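COG1633: Uncharacterized conserved protein (PDB 2OH3) is a rubrerythrin-like metal-binding protein of the ferritin clan whose four-helix chain holds a zinc ion and whose cellular role is not established. Local coordinates at residues E22-L27 with Y74-P79; K58-A63 with K125-D130; D103-G108 with A136-A141. All coordinates share one frame; numbering follows the deposited sequence.

Contact 1. Residues E22-L27 with Y74-P79; sequences ERYVEL and YRWKTP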
ATOM      1  N   GLU A  22      11.079   1.255  -2.884  1.00 37.94           N
ATOM      2  CA  GLU A  22      10.765   0.932  -1.505  1.00 38.75           C
ATOM      3  C   GLU A  22      10.462  -0.530  -1.289  1.00 37.32           C
ATOM      4  O   GLU A  22      10.860  -1.096  -0.285  1.00 37.39           O
ATOM      5  CB  GLU A  22       9.516   1.683  -1.027  1.00 40.41           C
ATOM      6  CG  GLU A  22       9.746   3.127  -0.751  1.00 44.91           C
ATOM      7  CD  GLU A  22       8.439   3.866  -0.500  1.00 52.23           C
ATOM      8  OE1 GLU A  22       7.450   3.203  -0.043  1.00 54.29           O
ATOM      9  OE2 GLU A  22       8.444   5.107  -0.745  1.00 54.83           O
ATOM     10  N   ARG A  23       9.699  -1.120  -2.189  1.00 35.98           N
ATOM     11  CA  ARG A  23       9.260  -2.509  -2.007  1.00 36.33           C
ATOM     12  C   ARG A  23      10.410  -3.507  -2.175  1.00 36.10           C
ATOM     13  O   ARG A  23      10.490  -4.517  -1.471  1.00 35.71           O
ATOM     14  CB  ARG A  23       8.184  -2.872  -3.003  1.00 37.41           C
ATOM     15  CG  ARG A  23       6.838  -2.120  -2.882  1.00 39.73           C
ATOM     16  CD  ARG A  23       5.992  -2.531  -1.720  1.00 41.30           C
ATOM     17  NE  ARG A  23       6.559  -2.134  -0.444  1.00 42.30           N
ATOM     18  CZ  ARG A  23       6.752  -0.893  -0.010  1.00 45.34           C
ATOM     19  NH1 ARG A  23       6.408   0.169  -0.709  1.00 47.75           N
ATOM     20  NH2 ARG A  23       7.295  -0.709   1.179  1.00 49.49           N
ATOM     21  N   TYR A  24      11.230  -3.258  -3.183  1.00 35.95           N
ATOM     22  CA  TYR A  24      12.477  -4.019  -3.380  1.00 35.75           C
ATOM     23  C   TYR A  24      13.528  -3.888  -2.289  1.00 35.32           C
ATOM     24  O   TYR A  24      14.156  -4.873  -1.979  1.00 35.12           O
ATOM     25  CB  TYR A  24      13.076  -3.699  -4.729  1.00 36.10           C
ATOM     26  CG  TYR A  24      12.415  -4.439  -5.877  1.00 34.35           C
ATOM     27  CD1 TYR A  24      12.440  -5.823  -5.923  1.00 36.18           C
ATOM     28  CD2 TYR A  24      11.836  -3.762  -6.932  1.00 32.94           C
ATOM     29  CE1 TYR A  24      11.851  -6.522  -6.952  1.00 37.91           C
ATOM     30  CE2 TYR A  24      11.296  -4.446  -8.011  1.00 37.79           C
ATOM     31  CZ  TYR A  24      11.273  -5.841  -7.982  1.00 38.00           C
ATOM     32  OH  TYR A  24      10.747  -6.581  -9.000  1.00 38.04           O
ATOM     33  N   VAL A  25      13.758  -2.689  -1.722  1.00 35.20           N
ATOM     34  CA  VAL A  25      14.656  -2.569  -0.591  1.00 35.44           C
ATOM     35  C   VAL A  25      14.169  -3.439   0.537  1.00 35.51           C
ATOM     36  O   VAL A  25      14.933  -4.170   1.162  1.00 35.97           O
ATOM     37  CB  VAL A  25      14.793  -1.128  -0.119  1.00 35.39           C
ATOM     38  CG1 VAL A  25      15.473  -1.060   1.231  1.00 37.24           C
ATOM     39  CG2 VAL A  25      15.604  -0.320  -1.145  1.00 37.85           C
ATOM     40  N   GLU A  26      12.871  -3.382   0.777  1.00 34.93           N
ATOM     41  CA  GLU A  26      12.195  -4.157   1.812  1.00 35.22           C
ATOM     42  C   GLU A  26      12.376  -5.660   1.603  1.00 35.08           C
ATOM     43  O   GLU A  26      12.762  -6.376   2.523  1.00 32.25           O
ATOM     44  CB  GLU A  26      10.726  -3.697   1.811  1.00 36.36           C
ATOM     45  CG  GLU A  26       9.834  -4.278   2.772  1.00 41.32           C
ATOM     46  CD  GLU A  26       8.485  -3.522   2.778  1.00 46.89           C
ATOM     47  OE1 GLU A  26       7.666  -3.771   1.867  1.00 46.34           O
ATOM     48  OE2 GLU A  26       8.264  -2.664   3.673  1.00 51.15           O
ATOM     49  N   LEU A  27      12.149  -6.126   0.382  1.00 34.11           N
ATOM     50  CA  LEU A  27      12.372  -7.526   0.066  1.00 35.82           C
ATOM     51  C   LEU A  27      13.859  -7.923   0.157  1.00 35.42           C
ATOM     52  O   LEU A  27      14.169  -9.015   0.649  1.00 35.95           O
ATOM     53  CB  LEU A  27      11.805  -7.891  -1.329  1.00 35.18           C
ATOM     54  CG  LEU A  27      10.295  -7.815  -1.589  1.00 36.76           C
ATOM     55  CD1 LEU A  27      10.061  -8.000  -3.069  1.00 35.83           C
ATOM     56  CD2 LEU A  27       9.516  -8.845  -0.790  1.00 38.61           C
ATOM     57  N   TYR A  74      -0.939   3.163  -7.918  1.00 36.14           N
ATOM     58  CA  TYR A  74       0.483   2.855  -8.104  1.00 36.06           C
ATOM     59  C   TYR A  74       1.050   1.865  -7.086  1.00 35.56           C
ATOM     60  O   TYR A  74       2.045   1.250  -7.375  1.00 35.87           O
ATOM     61  CB  TYR A  74       1.339   4.151  -8.164  1.00 35.47           C
ATOM     62  CG  TYR A  74       1.281   4.921  -6.857  1.00 36.68           C
ATOM     63  CD1 TYR A  74       2.084   4.539  -5.785  1.00 35.40           C
ATOM     64  CD2 TYR A  74       0.370   5.975  -6.655  1.00 36.49           C
ATOM     65  CE1 TYR A  74       2.008   5.169  -4.586  1.00 37.29           C
ATOM     66  CE2 TYR A  74       0.317   6.640  -5.418  1.00 36.84           C
ATOM     67  CZ  TYR A  74       1.151   6.206  -4.402  1.00 35.28           C
ATOM     68  OH  TYR A  74       1.159   6.773  -3.170  1.00 39.66           O
ATOM     69  N   ARG A  75       0.443   1.724  -5.908  1.00 34.32           N
ATOM     70  CA  ARG A  75       0.961   0.779  -4.902  1.00 33.40           C
ATOM     71  C   ARG A  75       0.964  -0.672  -5.404  1.00 35.01           C
ATOM     72  O   ARG A  75       0.035  -1.119  -6.063  1.00 34.55           O
ATOM     73  CB  ARG A  75       0.170   0.842  -3.615  1.00 32.52           C
ATOM     74  CG  ARG A  75       0.506   1.992  -2.728  1.00 30.61           C
ATOM     75  CD  ARG A  75      -0.263   1.874  -1.461  1.00 31.67           C
ATOM     76  NE  ARG A  75       0.229   2.818  -0.468  1.00 29.90           N
ATOM     77  CZ  ARG A  75      -0.158   2.829   0.789  1.00 26.76           C
ATOM     78  NH1 ARG A  75      -1.116   2.032   1.186  1.00 26.95           N
ATOM     79  NH2 ARG A  75       0.351   3.711   1.631  1.00 28.90           N
ATOM     80  N   TRP A  76       1.993  -1.426  -5.039  1.00 35.55           N
ATOM     81  CA  TRP A  76       1.926  -2.881  -5.167  1.00 36.55           C
ATOM     82  C   TRP A  76       0.726  -3.447  -4.433  1.00 37.78           C
ATOM     83  O   TRP A  76       0.294  -2.914  -3.390  1.00 38.27           O
ATOM     84  CB  TRP A  76       3.211  -3.521  -4.639  1.00 36.33           C
ATOM     85  CG  TRP A  76       4.397  -3.310  -5.515  1.00 34.33           C
ATOM     86  CD1 TRP A  76       4.603  -2.295  -6.432  1.00 37.36           C
ATOM     87  CD2 TRP A  76       5.595  -4.092  -5.524  1.00 36.18           C
ATOM     88  NE1 TRP A  76       5.844  -2.434  -7.020  1.00 36.60           N
ATOM     89  CE2 TRP A  76       6.476  -3.514  -6.465  1.00 36.73           C
ATOM     90  CE3 TRP A  76       6.000  -5.235  -4.837  1.00 37.36           C
ATOM     91  CZ2 TRP A  76       7.715  -4.055  -6.756  1.00 38.08           C
ATOM     92  CZ3 TRP A  76       7.241  -5.776  -5.127  1.00 36.40           C
ATOM     93  CH2 TRP A  76       8.082  -5.180  -6.080  1.00 36.55           C
ATOM     94  N   LYS A  77       0.165  -4.521  -4.985  1.00 39.55           N
ATOM     95  CA  LYS A  77      -0.982  -5.221  -4.393  1.00 41.97           C
ATOM     96  C   LYS A  77      -0.524  -5.776  -3.055  1.00 42.43           C
ATOM     97  O   LYS A  77       0.624  -6.101  -2.886  1.00 41.92           O
ATOM     98  CB  LYS A  77      -1.444  -6.364  -5.320  1.00 42.09           C
ATOM     99  CG  LYS A  77      -2.929  -6.688  -5.335  1.00 45.47           C
ATOM    100  CD  LYS A  77      -3.197  -8.206  -5.673  1.00 45.38           C
ATOM    101  CE  LYS A  77      -4.689  -8.598  -5.675  1.00 46.88           C
ATOM    102  NZ  LYS A  77      -5.556  -7.896  -6.713  1.00 49.46           N
ATOM    103  N   THR A  78      -1.398  -5.842  -2.066  1.00 44.50           N
ATOM    104  CA  THR A  78      -0.985  -6.433  -0.790  1.00 46.10           C
ATOM    105  C   THR A  78      -0.850  -7.948  -1.049  1.00 46.96           C
ATOM    106  O   THR A  78      -1.628  -8.514  -1.816  1.00 47.03           O
ATOM    107  CB  THR A  78      -1.969  -6.117   0.397  1.00 46.70           C
ATOM    108  OG1 THR A  78      -3.253  -6.670   0.128  1.00 46.60           O
ATOM    109  CG2 THR A  78      -2.101  -4.582   0.642  1.00 47.60           C
ATOM    110  N   PRO A  79       0.141  -8.595  -0.428  1.00 48.10           N
ATOM    111  CA  PRO A  79       0.389 -10.022  -0.666  1.00 49.01           C
ATOM    112  C   PRO A  79      -0.661 -10.900   0.037  1.00 50.53           C
ATOM    113  O   PRO A  79      -1.490 -10.372   0.754  1.00 50.10           O
ATOM    114  CB  PRO A  79       1.774 -10.233  -0.054  1.00 48.75           C
ATOM    115  CG  PRO A  79       1.852  -9.224   1.057  1.00 48.55           C
ATOM    116  CD  PRO A  79       1.094  -8.020   0.545  1.00 48.38           C
TER
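The side chain of Arg23, on helix 6-33, lies over one face of the Trp76 indole, and its atoms can be followed outward one at a time. CB sits almost centrally above the six-membered ring, 3.6 Å from its centroid and 6° off the normal, which meets the definition of a CH-pi contact. CG then shifts toward the fusion bond, with Arg23 CG 3.5 Å from Trp76 CD2. At CD the chain begins to climb off the indole, because bends at chi2 (-73°) and chi3 lift it away; the guanidinium ends nearly perpendicular to the ring plane and does not stack on it. Its polar edge turns back to its own helix. Arg23 NE donates to Glu26 OE1, 3.0 Å away; the oxygen lies in the guanidinium plane, while NE approaches the carboxylate from above the plane of that group. NH1 donates to Glu22 OE1 on the anti side, tilted out of the carboxylate plane. With a further salt bridge to Glu19, Arg23 joins a network of acidic residues along one side of the helix.

The segment 74-79 belongs to the long connection between helices 37-61 and 94-118, the crossover that links the two helical hairpins of a ferritin-like four-helix bundle. Within this irregular loop Trp76 lies between Arg23 of helix 6-33 and Asn104 of helix 94-118, and its backbone N donates to Glu19. The far rim of the indole points at the face of Tyr24 in a T-shaped pair, with planes at 89° and centroids of the Tyr24 ring and Trp76 six-membered ring 5.2 Å apart. Trp76 CH2 comes within 3.8 Å of Tyr24 CZ, while the Tyr24 hydroxyl is hydrogen-bonded to Glu105. Leu27 CD1 touches the same indole rim at Trp76 CZ3, 4.1 Å away.

Contact 2. Residues K58-A63 with K125-D130; sequences KQRSRA and KRLGAD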
ATOM      1  N   LYS A  58      11.985  11.778 -13.404  1.00 37.69           N
ATOM      2  CA  LYS A  58      11.943  13.046 -12.673  1.00 37.68           C
ATOM      3  C   LYS A  58      12.489  14.222 -13.494  1.00 36.20           C
ATOM      4  O   LYS A  58      11.943  15.339 -13.436  1.00 35.82           O
ATOM      5  CB  LYS A  58      12.693  12.927 -11.351  1.00 37.35           C
ATOM      6  CG  LYS A  58      11.856  12.162 -10.300  1.00 39.41           C
ATOM      7  CD  LYS A  58      12.679  11.729  -9.063  1.00 40.34           C
ATOM      8  CE  LYS A  58      11.848  10.847  -8.108  1.00 42.24           C
ATOM      9  NZ  LYS A  58      12.626  10.536  -6.869  1.00 45.47           N
ATOM     10  N   GLN A  59      13.559  13.969 -14.250  1.00 35.10           N
ATOM     11  CA  GLN A  59      14.091  14.980 -15.154  0.50 35.26           C
ATOM     12  C   GLN A  59      13.026  15.347 -16.197  1.00 34.59           C
ATOM     13  O   GLN A  59      12.760  16.512 -16.412  1.00 33.81           O
ATOM     14  CB  GLN A  59      15.417  14.536 -15.781  0.50 35.16           C
ATOM     15  CG  GLN A  59      16.638  14.946 -14.943  0.50 38.42           C
ATOM     16  CD  GLN A  59      17.006  16.420 -15.097  0.50 41.03           C
ATOM     17  OE1 GLN A  59      16.974  17.187 -14.127  0.50 45.37           O
ATOM     18  NE2 GLN A  59      17.355  16.826 -16.319  0.50 43.06           N
ATOM     19  N   ARG A  60      12.373  14.361 -16.791  1.00 34.39           N
ATOM     20  CA  ARG A  60      11.294  14.643 -17.757  1.00 34.77           C
ATOM     21  C   ARG A  60      10.151  15.501 -17.167  1.00 35.99           C
ATOM     22  O   ARG A  60       9.603  16.424 -17.818  1.00 35.77           O
ATOM     23  CB  ARG A  60      10.708  13.320 -18.294  1.00 34.91           C
ATOM     24  CG  ARG A  60      11.683  12.471 -19.045  1.00 32.71           C
ATOM     25  CD  ARG A  60      10.988  11.220 -19.623  1.00 35.69           C
ATOM     26  NE  ARG A  60      11.984  10.367 -20.275  1.00 34.23           N
ATOM     27  CZ  ARG A  60      12.512  10.591 -21.467  1.00 37.17           C
ATOM     28  NH1 ARG A  60      12.126  11.631 -22.202  1.00 37.02           N
ATOM     29  NH2 ARG A  60      13.429   9.768 -21.945  1.00 37.78           N
ATOM     30  N   SER A  61       9.833  15.224 -15.906  1.00 36.14           N
ATOM     31  CA  SER A  61       8.622  15.747 -15.300  0.50 35.84           C
ATOM     32  C   SER A  61       8.774  17.162 -14.803  1.00 35.79           C
ATOM     33  O   SER A  61       7.766  17.789 -14.473  1.00 35.40           O
ATOM     34  CB  SER A  61       8.166  14.851 -14.155  0.50 36.16           C
ATOM     35  OG  SER A  61       9.136  14.865 -13.136  0.50 36.42           O
ATOM     36  N   ARG A  62      10.006  17.674 -14.773  1.00 35.99           N
ATOM     37  CA  ARG A  62      10.237  19.063 -14.406  1.00 37.28           C
ATOM     38  C   ARG A  62       9.504  20.019 -15.345  1.00 37.99           C
ATOM     39  O   ARG A  62       9.214  21.134 -14.995  1.00 38.79           O
ATOM     40  CB  ARG A  62      11.717  19.402 -14.481  1.00 37.21           C
ATOM     41  CG  ARG A  62      12.602  18.740 -13.475  1.00 38.15           C
ATOM     42  CD  ARG A  62      14.090  18.918 -13.862  1.00 38.60           C
ATOM     43  NE  ARG A  62      14.497  20.320 -13.954  1.00 40.58           N
ATOM     44  N   ALA A  63       9.238  19.584 -16.568  1.00 39.15           N
ATOM     45  CA  ALA A  63       8.549  20.435 -17.545  1.00 40.02           C
ATOM     46  C   ALA A  63       7.067  20.566 -17.253  1.00 40.73           C
ATOM     47  O   ALA A  63       6.404  21.399 -17.848  1.00 40.93           O
ATOM     48  CB  ALA A  63       8.723  19.869 -18.927  1.00 40.21           C
ATOM     49  N   LYS A 125       2.799   7.207 -26.094  1.00 34.76           N
ATOM     50  CA  LYS A 125       2.966   6.030 -26.942  1.00 36.35           C
ATOM     51  C   LYS A 125       4.414   5.520 -26.960  1.00 36.20           C
ATOM     52  O   LYS A 125       4.657   4.339 -26.810  1.00 35.86           O
ATOM     53  CB  LYS A 125       2.499   6.324 -28.366  1.00 36.14           C
ATOM     54  CG  LYS A 125       0.966   6.495 -28.504  1.00 37.69           C
ATOM     55  CD  LYS A 125       0.529   6.571 -29.992  1.00 38.67           C
ATOM     56  CE  LYS A 125      -0.969   6.488 -30.117  1.00 43.23           C
ATOM     57  NZ  LYS A 125      -1.570   5.444 -29.175  1.00 45.80           N
ATOM     58  N   ARG A 126       5.368   6.440 -27.096  1.00 36.54           N
ATOM     59  CA  ARG A 126       6.764   6.091 -27.210  1.00 36.55           C
ATOM     60  C   ARG A 126       7.300   5.612 -25.866  1.00 35.80           C
ATOM     61  O   ARG A 126       7.883   4.550 -25.785  1.00 37.07           O
ATOM     62  CB  ARG A 126       7.574   7.310 -27.697  1.00 36.67           C
ATOM     63  CG  ARG A 126       9.024   6.999 -28.109  1.00 36.65           C
ATOM     64  CD  ARG A 126       9.792   8.288 -28.469  1.00 38.23           C
ATOM     65  NE  ARG A 126      10.060   9.112 -27.289  1.00 37.45           N
ATOM     66  CZ  ARG A 126      11.136   9.014 -26.502  1.00 41.42           C
ATOM     67  NH1 ARG A 126      12.076   8.114 -26.713  1.00 41.56           N
ATOM     68  NH2 ARG A 126      11.279   9.822 -25.454  1.00 42.73           N
ATOM     69  N   LEU A 127       7.119   6.392 -24.804  1.00 36.56           N
ATOM     70  CA  LEU A 127       7.670   5.986 -23.512  1.00 35.96           C
ATOM     71  C   LEU A 127       6.940   4.777 -22.971  1.00 36.28           C
ATOM     72  O   LEU A 127       7.539   3.917 -22.353  1.00 36.09           O
ATOM     73  CB  LEU A 127       7.598   7.121 -22.523  1.00 36.77           C
ATOM     74  CG  LEU A 127       8.399   8.378 -22.860  1.00 33.79           C
ATOM     75  CD1 LEU A 127       8.137   9.451 -21.818  1.00 34.78           C
ATOM     76  CD2 LEU A 127       9.855   8.071 -22.998  1.00 34.74           C
ATOM     77  N   GLY A 128       5.629   4.732 -23.174  1.00 36.26           N
ATOM     78  CA  GLY A 128       4.853   3.608 -22.730  1.00 36.32           C
ATOM     79  C   GLY A 128       5.351   2.311 -23.326  1.00 36.14           C
ATOM     80  O   GLY A 128       5.505   1.317 -22.630  1.00 36.77           O
ATOM     81  N   ALA A 129       5.638   2.320 -24.610  1.00 36.45           N
ATOM     82  CA  ALA A 129       6.188   1.123 -25.266  1.00 36.55           C
ATOM     83  C   ALA A 129       7.598   0.773 -24.820  1.00 36.27           C
ATOM     84  O   ALA A 129       7.909  -0.378 -24.609  1.00 36.73           O
ATOM     85  CB  ALA A 129       6.161   1.300 -26.743  1.00 36.61           C
ATOM     86  N   ASP A 130       8.447   1.786 -24.702  1.00 37.36           N
ATOM     87  CA  ASP A 130       9.794   1.611 -24.239  1.00 36.88           C
ATOM     88  C   ASP A 130       9.770   1.071 -22.835  1.00 36.46           C
ATOM     89  O   ASP A 130      10.440   0.076 -22.555  1.00 36.26           O
ATOM     90  CB  ASP A 130      10.573   2.935 -24.302  1.00 37.70           C
ATOM     91  CG  ASP A 130      10.940   3.345 -25.731  1.00 39.76           C
ATOM     92  OD1 ASP A 130      10.798   2.545 -26.675  1.00 39.47           O
ATOM     93  OD2 ASP A 130      11.384   4.490 -25.910  1.00 42.98           O
TER
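Leu127 CD2 lies over the centre of the Arg60 guanidinium, 4.0 Å from Arg60 CZ, so a methyl group covers one flat face of the charged group. The second methyl serves the aliphatic part of the same side chain: Leu127 CD1 is 4.0 Å from Arg60 CD. This is a contact between two helices of the ferritin-like bundle, 37-61 near its C-terminal end and 122-148 near its N-terminal end. Nearest CA atoms, those of Arg60 and Leu127, are 11.0 Å apart, so the extended Arg60 side chain covers most of the separation, and the 111 Å² buried between the segments is correspondingly modest.

Arg60 spans the gap because its chain runs extended from CG to NE (chi2 and chi3 both -176°). No hydrogen bond crosses between the segments. At the outer side of the contact a second arginine arrives: Arg126 NH2 is 3.8 Å from Arg60 NH1, which lies at the edge of the Arg126 guanidinium, and the two guanidinium planes are inclined by 62°. Such a pairing of like charges would be costly alone, but acidic groups stand close by. Glu123, one helical turn earlier, forms a salt bridge with Arg126 NE and a weak, long ion pair with Arg60 NH1, which probably offsets part of the repulsion.

Further out, helix 6-33 backs the apolar parts, with Leu10 against Arg60 and Phe9 against Leu127. Asp130, one turn beyond Arg126, adds a long ion pair, Asp130 OD2 to Arg126 NH1 at 3.8 Å, in which the oxygen sits off the guanidinium plane and no N-H is aimed at it.

Contact 3. Residues D103-G108 with A136-A141; sequences DNEIRG and AEHVVA. With ZN (zinc ion), chain B.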
ATOM      1  N   ASP A 103       4.523 -10.528  -9.778  1.00 35.59           N
ATOM      2  CA  ASP A 103       3.147 -10.023  -9.881  1.00 36.68           C
ATOM      3  C   ASP A 103       3.039  -8.521 -10.093  1.00 36.37           C
ATOM      4  O   ASP A 103       2.317  -8.037 -10.961  1.00 36.86           O
ATOM      5  CB  ASP A 103       2.373 -10.357  -8.614  1.00 37.68           C
ATOM      6  CG  ASP A 103       1.866 -11.761  -8.605  1.00 43.00           C
ATOM      7  OD1 ASP A 103       2.030 -12.468  -9.642  1.00 49.61           O
ATOM      8  OD2 ASP A 103       1.374 -12.178  -7.525  1.00 49.70           O
ATOM      9  N   ASN A 104       3.797  -7.788  -9.310  1.00 37.02           N
ATOM     10  CA  ASN A 104       3.785  -6.350  -9.398  1.00 36.51           C
ATOM     11  C   ASN A 104       4.585  -5.753 -10.545  1.00 37.10           C
ATOM     12  O   ASN A 104       4.225  -4.711 -11.053  1.00 37.67           O
ATOM     13  CB  ASN A 104       4.144  -5.811  -8.034  1.00 36.20           C
ATOM     14  CG  ASN A 104       3.083  -6.120  -7.047  1.00 37.26           C
ATOM     15  OD1 ASN A 104       2.021  -5.526  -7.115  1.00 36.21           O
ATOM     16  ND2 ASN A 104       3.317  -7.111  -6.156  1.00 36.16           N
ATOM     17  N   GLU A 105       5.652  -6.422 -10.981  1.00 36.17           N
ATOM     18  CA  GLU A 105       6.337  -6.071 -12.213  1.00 35.49           C
ATOM     19  C   GLU A 105       5.373  -6.144 -13.370  1.00 35.86           C
ATOM     20  O   GLU A 105       5.376  -5.273 -14.214  1.00 35.31           O
ATOM     21  CB  GLU A 105       7.482  -7.059 -12.504  1.00 35.99           C
ATOM     22  CG  GLU A 105       8.713  -6.900 -11.650  1.00 36.13           C
ATOM     23  CD  GLU A 105       9.528  -5.708 -12.038  1.00 39.42           C
ATOM     24  OE1 GLU A 105       9.391  -5.261 -13.183  1.00 38.97           O
ATOM     25  OE2 GLU A 105      10.314  -5.214 -11.211  1.00 44.73           O
ATOM     26  N   ILE A 106       4.595  -7.233 -13.416  1.00 35.24           N
ATOM     27  CA  ILE A 106       3.580  -7.445 -14.443  1.00 36.55           C
ATOM     28  C   ILE A 106       2.480  -6.370 -14.438  1.00 36.67           C
ATOM     29  O   ILE A 106       2.075  -5.886 -15.503  1.00 37.16           O
ATOM     30  CB  ILE A 106       2.906  -8.823 -14.316  1.00 35.70           C
ATOM     31  CG1 ILE A 106       3.890  -9.944 -14.659  1.00 38.04           C
ATOM     32  CG2 ILE A 106       1.729  -8.923 -15.293  1.00 38.46           C
ATOM     33  CD1 ILE A 106       3.334 -11.382 -14.446  1.00 36.09           C
ATOM     34  N   ARG A 107       2.000  -6.005 -13.262  1.00 36.88           N
ATOM     35  CA  ARG A 107       1.036  -4.910 -13.161  1.00 38.63           C
ATOM     36  C   ARG A 107       1.621  -3.602 -13.713  1.00 38.42           C
ATOM     37  O   ARG A 107       0.953  -2.882 -14.426  1.00 39.94           O
ATOM     38  CB  ARG A 107       0.548  -4.734 -11.720  1.00 38.39           C
ATOM     39  CG  ARG A 107      -0.337  -5.883 -11.270  1.00 41.10           C
ATOM     40  CD  ARG A 107      -0.873  -5.758  -9.836  1.00 41.45           C
ATOM     41  NE  ARG A 107      -1.316  -7.072  -9.362  1.00 44.74           N
ATOM     42  N   GLY A 108       2.870  -3.300 -13.411  1.00 38.05           N
ATOM     43  CA  GLY A 108       3.471  -2.097 -13.955  1.00 37.59           C
ATOM     44  C   GLY A 108       3.591  -2.162 -15.471  1.00 37.99           C
ATOM     45  O   GLY A 108       3.246  -1.216 -16.149  1.00 39.37           O
ATOM     46  N   ALA A 136       9.008  -5.892 -19.169  1.00 38.76           N
ATOM     47  CA  ALA A 136       8.844  -7.256 -19.697  1.00 38.66           C
ATOM     48  C   ALA A 136      10.117  -8.061 -19.559  1.00 38.65           C
ATOM     49  O   ALA A 136      10.089  -9.254 -19.249  1.00 38.40           O
ATOM     50  CB  ALA A 136       8.406  -7.221 -21.172  1.00 37.89           C
ATOM     51  N   GLU A 137      11.252  -7.403 -19.738  1.00 39.61           N
ATOM     52  CA  GLU A 137      12.531  -8.081 -19.527  1.00 40.05           C
ATOM     53  C   GLU A 137      12.686  -8.425 -18.056  1.00 38.54           C
ATOM     54  O   GLU A 137      13.338  -9.393 -17.729  1.00 37.96           O
ATOM     55  CB  GLU A 137      13.688  -7.205 -19.948  1.00 40.16           C
ATOM     56  CG  GLU A 137      13.783  -7.034 -21.408  1.00 45.03           C
ATOM     57  CD  GLU A 137      14.919  -6.097 -21.767  1.00 52.87           C
ATOM     58  OE1 GLU A 137      16.086  -6.543 -21.730  1.00 57.88           O
ATOM     59  OE2 GLU A 137      14.653  -4.910 -22.070  1.00 58.99           O
ATOM     60  N   HIS A 138      12.118  -7.620 -17.169  1.00 37.65           N
ATOM     61  CA  HIS A 138      12.209  -7.926 -15.721  1.00 37.63           C
ATOM     62  C   HIS A 138      11.396  -9.138 -15.342  1.00 37.50           C
ATOM     63  O   HIS A 138      11.829  -9.961 -14.534  1.00 36.85           O
ATOM     64  CB  HIS A 138      11.750  -6.760 -14.891  1.00 38.17           C
ATOM     65  CG  HIS A 138      12.588  -5.544 -15.077  1.00 38.02           C
ATOM     66  ND1 HIS A 138      12.265  -4.322 -14.528  1.00 38.79           N
ATOM     67  CD2 HIS A 138      13.744  -5.357 -15.758  1.00 40.78           C
ATOM     68  CE1 HIS A 138      13.179  -3.432 -14.872  1.00 37.11           C
ATOM     69  NE2 HIS A 138      14.097  -4.034 -15.601  1.00 37.49           N
ATOM     70  N   VAL A 139      10.225  -9.257 -15.955  1.00 36.75           N
ATOM     71  CA  VAL A 139       9.355 -10.387 -15.704  1.00 37.53           C
ATOM     72  C   VAL A 139      10.069 -11.641 -16.154  1.00 37.47           C
ATOM     73  O   VAL A 139      10.145 -12.601 -15.402  1.00 39.15           O
ATOM     74  CB  VAL A 139       7.999 -10.220 -16.423  1.00 37.03           C
ATOM     75  CG1 VAL A 139       7.141 -11.448 -16.260  1.00 38.84           C
ATOM     76  CG2 VAL A 139       7.276  -8.997 -15.862  1.00 36.99           C
ATOM     77  N   VAL A 140      10.620 -11.624 -17.362  1.00 37.76           N
ATOM     78  CA  VAL A 140      11.338 -12.780 -17.886  1.00 38.13           C
ATOM     79  C   VAL A 140      12.505 -13.178 -16.973  1.00 37.76           C
ATOM     80  O   VAL A 140      12.696 -14.347 -16.707  1.00 36.18           O
ATOM     81  CB  VAL A 140      11.850 -12.505 -19.315  1.00 38.89           C
ATOM     82  CG1 VAL A 140      12.828 -13.591 -19.772  1.00 40.11           C
ATOM     83  CG2 VAL A 140      10.656 -12.394 -20.291  1.00 39.31           C
ATOM     84  N   ALA A 141      13.282 -12.197 -16.500  1.00 38.31           N
ATOM     85  CA  ALA A 141      14.380 -12.458 -15.567  1.00 38.05           C
ATOM     86  C   ALA A 141      13.914 -13.105 -14.246  1.00 38.42           C
ATOM     87  O   ALA A 141      14.518 -14.064 -13.755  1.00 37.86           O
ATOM     88  CB  ALA A 141      15.128 -11.176 -15.290  1.00 38.53           C
TER
HETATM   89 ZN    ZN B 300      10.585  -3.703 -13.504  1.00 27.11          ZN
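The imidazole of His138 and the carboxylate of Glu105 meet through a zinc ion, their planes 76° apart. Glu105 OE1 lies at the edge of the His138 ring, near its plane, while Phe49 from helix 37-61 forms an edge-to-face pair with that ring. Zinc is bound by Glu105 OE1 at 2.0 Å and by His138 ND1 at 2.1 Å. The two ligand atoms, Glu105 OE1 and His138 ND1, are 3.3 Å apart without a hydrogen bond, as expected for neighbours on one metal. Glu105 OE2 is much farther from zinc, at 2.8 Å, and is hydrogen-bonded to Tyr24 OH. At the other end of the imidazole, NE2 is hydrogen-bonded to Glu134, fixing the ring's orientation from the second shell.

A bend at chi2 (-74°) carries the Glu105 carboxylate to the metal, beside the apolar contact in which Val139 CG2 packs 3.7 Å from Ile106 CG1 and also meets Glu105 CB. The helix segments run antiparallel, axes at 160° and 9.0 Å apart at closest approach. Glu135 completes the protein ligands: Glu135 and His138 form an E-x-x-H pair on helix 122-148, joined by Glu105 of helix 94-118. Though a single zinc ion is seen here, the arrangement resembles the carboxylate- and histidine-bearing metal site inside the four-helix bundle of rubrerythrins and other ferritin-like proteins.

How the contacts relate
Contact 1 and contact 3 are directly joined, although their centres lie 13 Å apart. Tyr24 OH is 2.6 Å from Glu105 OE2, a probable hydrogen bond that ties the aromatic cluster to a zinc ligand and would steady the rotation of its carboxylate, and Lys77 N is 3.0 Å from Asn104 OD1, which fastens the crossover loop to helix 94-118. Tyr24 is thus a second-shell residue of the metal site, and Trp76, which packs on it, lies one shell further out. Contact 2 stands apart toward one end of the bundle, its centre 22 Å from that of contact 1 and 19 Å from that of contact 3, with nearest atoms about 9 Å and 7 Å away respectively. Helix 122-148 nevertheless serves both contact 2 and contact 3.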